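Uncharacterized protein (Bacteroides ovatus, PDB 4FS7) is of unknown function but, as an extracellular BspA-type leucine-rich repeat protein, probably takes part in protein binding. Local coordinates at residues M213-S218 and I236-F241; P41-I46 and E75-S80. All coordinates share one frame; numbering follows the deposited sequence.

Interaction 2 comes first along the chain: strand 42-45 pairs with the strand of 75-80 before either segment of interaction 1 is reached. Their centres lie 46 Å apart and their nearest atoms about 32 Å, so the two contacts do not touch. No sheet is shared either. Interaction 2 sits at the outer edge of the three-stranded parallel sheet 42-45, 73-77 and 98-99, its centre about 35 Å from the centre of the chain; the centre of interaction 1, where strand 234-237 opens a separate four-stranded parallel sheet, lies about 17 Å from it. Interaction 1 joins neighbouring coils of the leucine-rich repeat array through rings and water; interaction 2 pairs strands through backbone bonds, consistent with the start of that array.

Interaction 1: M213-S218 and I236-F241; sequences MEFPNS and IIPDSF
Phe-215 and Phe-241 meet in a T-shaped aromatic pair between neighbouring coils of the BspA-type leucine-rich repeat array, one segment lying in a loop and the other running from strand 234-237 into a turn. The ring centroids are 5.0 Å apart and the planes stand at 75°, with the edge of Phe-241 directed at the face of Phe-215. Atom CZ of Phe-241 lies over the centre of that face, while its CE1 comes 3.6 Å from CD2 of Phe-215. Phe-215 leaves the backbone toward 236-241, and with CG anti to the carbonyl carbon (chi1 -60°) its face is presented to Phe-241.

Two further apolar contacts and one carbonyl oxygen reach the same ring. Pro-238 CD approaches Phe-215 CD2 obliquely at 3.9 Å, and Ile-237 CD1 comes within 4.2 Å of CE2, also obliquely. The backbone oxygen, Ile-236 O, lies at the ring edge near its plane, 3.8 Å from CE2. Beyond the pair, Phe-241 also touches Leu-219.

The polar side is bridged by water. The 3.1 Å bond from Phe-241 N to Pro-238 O closes a type I beta turn that places Ser-240 opposite Asn-217, where Ser-240 CB packs against Asn-217 O. Two waters meet at the serine hydroxyl: one accepts from Ser-240 OG and donates to the carbonyl oxygen of Pro-216, and the other donates both to Ser-240 OG, at 2.6 Å, and to Asn-217 OD1, at 2.8 Å.

Interaction 2: P41-I46 and E75-S80; sequences PLVVNI and EIKIPS
A parallel beta pairing joins strand 42-45, the outermost strand of a three-stranded sheet, to the neighbouring segment 75-80. The two strand axes approach to 4.7 Å and run parallel, their directions 13° apart, with Val-43, Val-44 and Asn-45 facing Glu-75, Ile-76 and Lys-77 in register. Val-44 is bonded through both its backbone groups. Its N donates to Glu-75 O at 2.8 Å, the donor tilted 19° from the carbonyl plane. Its O receives Lys-77 N at 2.9 Å in a nearly straight bond. Ile-46 N then reaches Lys-77 O, whereas the bond from Glu-75 N to Leu-42 O, at 3.3 Å, is weak.

Side chains alternate between the two faces. On the exposed one, Val-43 and Glu-75 lie side by side; with Glu-75 CG anti to its own N (chi1 172°) and the chain extended, OE1 comes 3.7 Å from Val-43 CG2. The Asn-45 amide approaches the aliphatic part of Lys-77, its ND2 lying 3.5 Å from CD.

Val-44 and Ile-76 turn to the other, buried face, where Val-44 CB faces Ile-76 CG1 at a slightly longer range. Just past the strands, Ile-46, also buried, slants its CD1 across to Ile-76 CG2 at 3.9 Å, while its CG2 branch meets Pro-79 CD at 3.6 Å, the two side chains crossing at about a right angle. Val-59 and Ile-62 of strand 55-62 also cover Ile-46, and Phe-90 and Leu-96 cover Ile-76. Ile-76 pairs onward with Ile-98, which extends the sheet. This in-register stacking of short parallel strands, with aliphatic residues turned inward, is typical of leucine-rich repeat solenoids, and is consistent with strand 42-45 forming the edge of such a sheet.

Interaction 1: M213-S218 and I236-F241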
loop_
_atom_site.group_PDB
_atom_site.type_symbol
_atom_site.label_atom_id
_atom_site.label_comp_id
_atom_site.label_asym_id
_atom_site.label_seq_id
_atom_site.Cartn_x
_atom_site.Cartn_y
_atom_site.Cartn_z
HETATM N N MSE A 213 -11.942 3.866 -5.525
HETATM C CA MSE A 213 -11.469 2.504 -5.794
HETATM C C MSE A 213 -12.559 1.537 -5.406
HETATM O O MSE A 213 -12.890 1.379 -4.234
HETATM C CB MSE A 213 -10.175 2.201 -5.071
HETATM C CG MSE A 213 -9.475 0.959 -5.613
HETATM SE SE MSE A 213 -7.816 0.539 -4.662
HETATM C CE MSE A 213 -8.586 0.575 -2.889
ATOM N N GLU A 214 -13.176 0.931 -6.398
ATOM C CA GLU A 214 -14.230 -0.052 -6.169
ATOM C C GLU A 214 -13.603 -1.413 -6.106
ATOM O O GLU A 214 -12.704 -1.725 -6.884
ATOM C CB GLU A 214 -15.240 0.039 -7.281
ATOM C CG GLU A 214 -16.035 1.322 -7.162
ATOM C CD GLU A 214 -16.844 1.382 -5.859
ATOM O OE1 GLU A 214 -17.649 0.449 -5.627
ATOM O OE2 GLU A 214 -16.658 2.333 -5.057
ATOM N N PHE A 215 -14.052 -2.245 -5.186
ATOM C CA PHE A 215 -13.556 -3.598 -5.054
ATOM C C PHE A 215 -14.299 -4.548 -5.981
ATOM O O PHE A 215 -15.513 -4.655 -5.894
ATOM C CB PHE A 215 -13.781 -4.096 -3.641
ATOM C CG PHE A 215 -13.110 -3.297 -2.559
ATOM C CD1 PHE A 215 -11.813 -2.844 -2.670
ATOM C CD2 PHE A 215 -13.800 -3.046 -1.373
ATOM C CE1 PHE A 215 -11.206 -2.131 -1.631
ATOM C CE2 PHE A 215 -13.200 -2.372 -0.334
ATOM C CZ PHE A 215 -11.913 -1.910 -0.447
ATOM N N PRO A 216 -13.578 -5.267 -6.839
ATOM C CA PRO A 216 -14.225 -6.307 -7.618
ATOM C C PRO A 216 -14.785 -7.390 -6.709
ATOM O O PRO A 216 -14.242 -7.631 -5.643
ATOM C CB PRO A 216 -13.066 -6.851 -8.469
ATOM C CG PRO A 216 -12.032 -5.825 -8.469
ATOM C CD PRO A 216 -12.158 -5.115 -7.197
ATOM N N ASN A 217 -15.816 -8.094 -7.157
ATOM C CA ASN A 217 -16.383 -9.196 -6.394
ATOM C C ASN A 217 -15.399 -10.315 -6.115
ATOM O O ASN A 217 -15.528 -11.037 -5.113
ATOM C CB ASN A 217 -17.665 -9.715 -7.067
ATOM C CG ASN A 217 -18.784 -8.686 -7.003
ATOM O OD1 ASN A 217 -18.758 -7.763 -6.166
ATOM N ND2 ASN A 217 -19.792 -8.836 -7.880
ATOM N N SER A 218 -14.399 -10.441 -6.983
ATOM C CA SER A 218 -13.369 -11.469 -6.870
ATOM C C SER A 218 -12.287 -11.186 -5.780
ATOM O O SER A 218 -11.545 -12.075 -5.423
ATOM C CB SER A 218 -12.646 -11.655 -8.217
ATOM O OG SER A 218 -12.227 -10.370 -8.695
ATOM N N ILE A 236 -16.882 0.240 3.095
ATOM C CA ILE A 236 -17.681 -0.949 3.324
ATOM C C ILE A 236 -16.869 -2.123 2.865
ATOM O O ILE A 236 -16.463 -2.196 1.682
ATOM C CB ILE A 236 -19.041 -0.892 2.582
ATOM C CG1 ILE A 236 -19.877 0.292 3.076
ATOM C CG2 ILE A 236 -19.767 -2.208 2.731
ATOM C CD1 ILE A 236 -21.202 0.418 2.381
ATOM N N ILE A 237 -16.598 -3.044 3.769
ATOM C CA ILE A 237 -15.968 -4.293 3.413
ATOM C C ILE A 237 -17.050 -5.289 3.070
ATOM O O ILE A 237 -17.817 -5.682 3.937
ATOM C CB ILE A 237 -15.039 -4.829 4.558
ATOM C CG1 ILE A 237 -13.885 -3.835 4.865
ATOM C CG2 ILE A 237 -14.468 -6.213 4.208
ATOM C CD1 ILE A 237 -12.903 -3.561 3.718
ATOM N N PRO A 238 -17.166 -5.669 1.797
ATOM C CA PRO A 238 -18.257 -6.564 1.405
ATOM C C PRO A 238 -17.986 -7.988 1.845
ATOM O O PRO A 238 -16.868 -8.379 2.240
ATOM C CB PRO A 238 -18.277 -6.433 -0.125
ATOM C CG PRO A 238 -16.832 -6.236 -0.470
ATOM C CD PRO A 238 -16.352 -5.287 0.632
ATOM N N ASP A 239 -19.046 -8.782 1.795
ATOM C CA ASP A 239 -18.991 -10.166 2.233
ATOM C C ASP A 239 -18.009 -11.016 1.423
ATOM O O ASP A 239 -17.643 -12.133 1.840
ATOM C CB ASP A 239 -20.388 -10.812 2.201
ATOM C CG ASP A 239 -21.365 -10.213 3.215
ATOM O OD1 ASP A 239 -20.905 -9.744 4.302
ATOM O OD2 ASP A 239 -22.614 -10.246 2.917
ATOM N N SER A 240 -17.607 -10.539 0.250
ATOM C CA SER A 240 -16.656 -11.228 -0.618
ATOM C C SER A 240 -15.221 -11.248 -0.080
ATOM O O SER A 240 -14.415 -12.094 -0.490
ATOM C CB SER A 240 -16.688 -10.605 -2.030
ATOM O OG SER A 240 -16.750 -9.200 -1.954
ATOM N N PHE A 241 -14.897 -10.381 0.878
ATOM C CA PHE A 241 -13.588 -10.464 1.521
ATOM C C PHE A 241 -13.563 -11.631 2.475
ATOM O O PHE A 241 -14.518 -11.840 3.220
ATOM C CB PHE A 241 -13.213 -9.164 2.233
ATOM C CG PHE A 241 -12.720 -8.114 1.296
ATOM C CD1 PHE A 241 -13.587 -7.295 0.646
ATOM C CD2 PHE A 241 -11.376 -8.062 0.962
ATOM C CE1 PHE A 241 -13.122 -6.358 -0.266
ATOM C CE2 PHE A 241 -10.930 -7.128 0.058
ATOM C CZ PHE A 241 -11.823 -6.269 -0.523
HETATM O O HOH W 1 -14.560 -8.076 -2.898
HETATM O O HOH W 2 -18.644 -8.133 -3.436
#

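Interaction 2: P41-I46 and E75-S80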
loop_
_atom_site.group_PDB
_atom_site.type_symbol
_atom_site.label_atom_id
_atom_site.label_comp_id
_atom_site.label_asym_id
_atom_site.label_seq_id
_atom_site.Cartn_x
_atom_site.Cartn_y
_atom_site.Cartn_z
ATOM N N PRO A 41 21.681 20.572 -21.836
ATOM C CA PRO A 41 20.929 19.400 -22.340
ATOM C C PRO A 41 21.812 18.406 -23.067
ATOM O O PRO A 41 22.378 18.707 -24.125
ATOM C CB PRO A 41 19.911 20.002 -23.320
ATOM C CG PRO A 41 20.507 21.285 -23.749
ATOM C CD PRO A 41 21.334 21.797 -22.576
ATOM N N LEU A 42 21.891 17.213 -22.508
ATOM C CA LEU A 42 22.821 16.228 -22.961
ATOM C C LEU A 42 22.036 15.080 -23.537
ATOM O O LEU A 42 21.318 14.384 -22.814
ATOM C CB LEU A 42 23.692 15.783 -21.798
ATOM C CG LEU A 42 24.623 14.581 -21.980
ATOM C CD1 LEU A 42 25.549 14.728 -23.208
ATOM C CD2 LEU A 42 25.419 14.353 -20.693
ATOM N N VAL A 43 22.128 14.916 -24.848
ATOM C CA VAL A 43 21.404 13.903 -25.581
ATOM C C VAL A 43 22.328 12.749 -25.973
ATOM O O VAL A 43 23.396 12.950 -26.587
ATOM C CB VAL A 43 20.794 14.498 -26.866
ATOM C CG1 VAL A 43 20.102 13.407 -27.666
ATOM C CG2 VAL A 43 19.837 15.645 -26.523
ATOM N N VAL A 44 21.910 11.536 -25.627
ATOM C CA VAL A 44 22.657 10.327 -25.980
ATOM C C VAL A 44 21.939 9.673 -27.134
ATOM O O VAL A 44 20.806 9.207 -27.005
ATOM C CB VAL A 44 22.760 9.362 -24.809
ATOM C CG1 VAL A 44 23.476 8.058 -25.181
ATOM C CG2 VAL A 44 23.492 10.022 -23.652
ATOM N N ASN A 45 22.595 9.647 -28.291
ATOM C CA ASN A 45 21.996 9.160 -29.495
ATOM C C ASN A 45 22.587 7.798 -29.864
ATOM O O ASN A 45 23.692 7.741 -30.430
ATOM C CB ASN A 45 22.227 10.188 -30.587
ATOM C CG ASN A 45 21.175 10.149 -31.612
ATOM O OD1 ASN A 45 20.693 9.059 -31.978
ATOM N ND2 ASN A 45 20.760 11.336 -32.091
ATOM N N ILE A 46 21.920 6.694 -29.513
ATOM C CA ILE A 46 22.511 5.392 -29.685
ATOM C C ILE A 46 22.269 4.915 -31.131
ATOM O O ILE A 46 21.124 4.801 -31.559
ATOM C CB ILE A 46 21.918 4.347 -28.698
ATOM C CG1 ILE A 46 22.162 4.768 -27.232
ATOM C CG2 ILE A 46 22.442 2.955 -29.004
ATOM C CD1 ILE A 46 21.380 3.955 -26.206
ATOM N N GLU A 75 18.228 13.207 -22.408
ATOM C CA GLU A 75 17.493 12.449 -23.418
ATOM C C GLU A 75 18.347 11.270 -23.879
ATOM O O GLU A 75 19.554 11.460 -24.123
ATOM C CB GLU A 75 17.169 13.329 -24.620
ATOM C CG GLU A 75 16.564 12.545 -25.780
ATOM C CD GLU A 75 16.014 13.407 -26.925
ATOM O OE1 GLU A 75 16.260 14.633 -26.951
ATOM O OE2 GLU A 75 15.359 12.812 -27.814
ATOM N N ILE A 76 17.727 10.088 -24.016
ATOM C CA ILE A 76 18.376 8.946 -24.652
ATOM C C ILE A 76 17.472 8.482 -25.781
ATOM O O ILE A 76 16.262 8.322 -25.609
ATOM C CB ILE A 76 18.597 7.796 -23.629
ATOM C CG1 ILE A 76 19.482 8.265 -22.456
ATOM C CG2 ILE A 76 19.157 6.547 -24.322
ATOM C CD1 ILE A 76 19.639 7.314 -21.305
ATOM N N LYS A 77 18.080 8.344 -26.952
ATOM C CA LYS A 77 17.430 7.853 -28.153
ATOM C C LYS A 77 17.897 6.421 -28.389
ATOM O O LYS A 77 19.095 6.180 -28.601
ATOM C CB LYS A 77 17.783 8.755 -29.340
ATOM C CG LYS A 77 17.424 10.243 -29.147
ATOM C CD LYS A 77 17.773 11.056 -30.375
ATOM C CE LYS A 77 16.856 12.234 -30.556
ATOM N NZ LYS A 77 16.816 12.676 -31.985
ATOM N N ILE A 78 16.969 5.481 -28.364
ATOM C CA ILE A 78 17.276 4.079 -28.477
ATOM C C ILE A 78 16.795 3.550 -29.831
ATOM O O ILE A 78 15.633 3.701 -30.155
ATOM C CB ILE A 78 16.631 3.257 -27.332
ATOM C CG1 ILE A 78 17.012 3.805 -25.955
ATOM C CG2 ILE A 78 17.017 1.795 -27.450
ATOM C CD1 ILE A 78 16.497 2.998 -24.718
ATOM N N PRO A 79 17.682 2.943 -30.635
ATOM C CA PRO A 79 17.275 2.486 -31.950
ATOM C C PRO A 79 16.432 1.207 -31.876
ATOM O O PRO A 79 16.455 0.488 -30.885
ATOM C CB PRO A 79 18.619 2.207 -32.641
ATOM C CG PRO A 79 19.501 1.765 -31.518
ATOM C CD PRO A 79 19.088 2.640 -30.358
ATOM N N SER A 80 15.722 0.895 -32.953
ATOM C CA SER A 80 14.792 -0.223 -32.982
ATOM C C SER A 80 15.444 -1.571 -32.839
ATOM O O SER A 80 14.780 -2.578 -32.578
ATOM C CB SER A 80 13.973 -0.204 -34.253
ATOM O OG SER A 80 14.785 -0.503 -35.381
#